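PDB 3BWX: Alpha/beta hydrolase from Novosphingobium aromaticivorans, which probably acts as a hydrolase of the alpha/beta hydrolase family and binds calcium ions in the crystal. Local coordinates for residues 30-35 / 100-105. The protein carries 1 engineered substitution. Residues are numbered along the deposited sequence; the frame is centred on the assembly and turned at random. Where two conformers were deposited one is given.
Sequences PPVLCL and VAIGTS
V100 begins the bonding between segments 30-35 and 100-105: its N-H reaches P31 O at 2.9 Å, and its own carbonyl takes L33 N at 2.7 Å in an almost straight bond. The same oxygen receives a longer CA-H contact from V32. Beside this ladder the V100 and V32 side chains stand side by side and point the same way, V32 CG2 lying 4.1 Å from V100 CB, while P30 CG lies loosely against V100 CG2, 4.3 Å away. A101 puts its methyl on the other face, the one shared with L33 and L35, where T111 of helix 106-117 covers it; its backbone N-H and C=O turn from this partner to strand 122-128. I102 resumes the ladder, donating to L33 O and accepting from L35 N. With its CG1 set beside the backbone N (chi1 -59°) and the chain then extended, I102 passes obliquely over V32, CD1 meeting V32 CG1 at 3.7 Å; the sulfur of C34 lies more loosely against I102 CB, at 4.4 Å. Here two neighbouring central strands of the alpha/beta hydrolase sheet illustrate parallel pairing, strand 32-35 lying between 58-61 and 99-104 in the sheet. G103 pairs with L35 in the register, its CA making a CA-H...O contact with L35 O. T104 N closes the ladder on that oxygen at 3.1 Å, while T104 OG1 bonds N128. S105 combines a positive phi of 58° with psi -122°, just before helix 106-117, an unusual backbone consistent with the nucleophile elbow (GxSxG) of this family.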
loop_
_atom_site.group_PDB
_atom_site.type_symbol
_atom_site.label_atom_id
_atom_site.label_comp_id
_atom_site.label_asym_id
_atom_site.label_seq_id
_atom_site.Cartn_x
_atom_site.Cartn_y
_atom_site.Cartn_z
ATOM N N PRO A 30 -2.319 -3.914 19.680
ATOM C CA PRO A 30 -1.559 -4.534 18.597
ATOM C C PRO A 30 -0.899 -3.470 17.729
ATOM O O PRO A 30 -1.387 -2.331 17.681
ATOM C CB PRO A 30 -2.604 -5.262 17.760
ATOM C CG PRO A 30 -3.918 -4.610 18.110
ATOM C CD PRO A 30 -3.768 -4.064 19.528
ATOM N N PRO A 31 0.152 -3.859 16.997
ATOM C CA PRO A 31 0.750 -2.878 16.094
ATOM C C PRO A 31 -0.033 -2.704 14.807
ATOM O O PRO A 31 -0.843 -3.565 14.433
ATOM C CB PRO A 31 2.120 -3.489 15.831
ATOM C CG PRO A 31 1.874 -4.947 15.865
ATOM C CD PRO A 31 0.830 -5.172 16.912
ATOM N N VAL A 32 0.209 -1.590 14.127
ATOM C CA VAL A 32 -0.428 -1.282 12.853
ATOM C C VAL A 32 0.580 -1.530 11.718
ATOM O O VAL A 32 1.630 -0.906 11.682
ATOM C CB VAL A 32 -0.922 0.162 12.795
ATOM C CG1 VAL A 32 -1.582 0.432 11.446
ATOM C CG2 VAL A 32 -1.935 0.436 13.930
ATOM N N LEU A 33 0.266 -2.457 10.810
ATOM C CA LEU A 33 1.147 -2.784 9.686
ATOM C C LEU A 33 0.604 -2.140 8.410
ATOM O O LEU A 33 -0.561 -2.376 8.046
ATOM C CB LEU A 33 1.196 -4.298 9.494
ATOM C CG LEU A 33 1.964 -4.972 8.365
ATOM C CD1 LEU A 33 3.446 -4.870 8.623
ATOM C CD2 LEU A 33 1.598 -6.467 8.239
ATOM N N CYS A 34 1.383 -1.260 7.783
ATOM C CA CYS A 34 0.957 -0.489 6.620
ATOM C C CYS A 34 1.619 -1.059 5.389
ATOM O O CYS A 34 2.846 -1.035 5.303
ATOM C CB CYS A 34 1.341 0.959 6.799
ATOM S SG CYS A 34 0.526 1.799 8.183
ATOM N N LEU A 35 0.823 -1.551 4.459
ATOM C CA LEU A 35 1.295 -2.247 3.309
ATOM C C LEU A 35 1.071 -1.412 2.054
ATOM O O LEU A 35 -0.071 -1.092 1.716
ATOM C CB LEU A 35 0.635 -3.615 3.212
ATOM C CG LEU A 35 0.850 -4.516 4.434
ATOM C CD1 LEU A 35 0.100 -5.829 4.156
ATOM C CD2 LEU A 35 2.337 -4.673 4.762
ATOM N N VAL A 100 -3.123 -4.877 13.325
ATOM C CA VAL A 100 -4.017 -4.146 12.418
ATOM C C VAL A 100 -3.298 -4.047 11.091
ATOM O O VAL A 100 -2.060 -3.868 11.051
ATOM C CB VAL A 100 -4.348 -2.745 12.987
ATOM C CG1 VAL A 100 -5.105 -1.899 11.965
ATOM C CG2 VAL A 100 -5.078 -2.878 14.365
ATOM N N ALA A 101 -4.040 -4.250 10.011
ATOM C CA ALA A 101 -3.473 -4.186 8.672
ATOM C C ALA A 101 -4.129 -3.045 7.913
ATOM O O ALA A 101 -5.378 -2.984 7.823
ATOM C CB ALA A 101 -3.686 -5.534 7.938
ATOM N N ILE A 102 -3.338 -2.134 7.338
ATOM C CA ILE A 102 -3.819 -1.059 6.443
ATOM C C ILE A 102 -3.157 -1.306 5.095
ATOM O O ILE A 102 -1.971 -1.133 5.011
ATOM C CB ILE A 102 -3.474 0.361 6.973
ATOM C CG1 ILE A 102 -4.092 0.590 8.350
ATOM C CG2 ILE A 102 -3.898 1.378 5.906
ATOM C CD1 ILE A 102 -3.863 1.998 8.942
ATOM N N GLY A 103 -3.904 -1.700 4.056
ATOM C CA GLY A 103 -3.326 -2.118 2.782
ATOM C C GLY A 103 -3.894 -1.344 1.605
ATOM O O GLY A 103 -5.133 -1.282 1.422
ATOM N N THR A 104 -2.992 -0.703 0.852
ATOM C CA THR A 104 -3.346 0.035 -0.314
ATOM C C THR A 104 -3.122 -0.772 -1.559
ATOM O O THR A 104 -2.019 -1.217 -1.796
ATOM C CB THR A 104 -2.595 1.342 -0.370
ATOM O OG1 THR A 104 -3.042 2.159 0.721
ATOM C CG2 THR A 104 -2.915 2.070 -1.703
ATOM N N SER A 105 -4.178 -0.954 -2.355
ATOM C CA SER A 105 -4.021 -1.625 -3.646
ATOM C C SER A 105 -3.436 -3.044 -3.464
ATOM O O SER A 105 -4.021 -3.862 -2.758
ATOM C CB SER A 105 -3.165 -0.743 -4.572
ATOM O OG SER A 105 -3.662 0.579 -4.539
#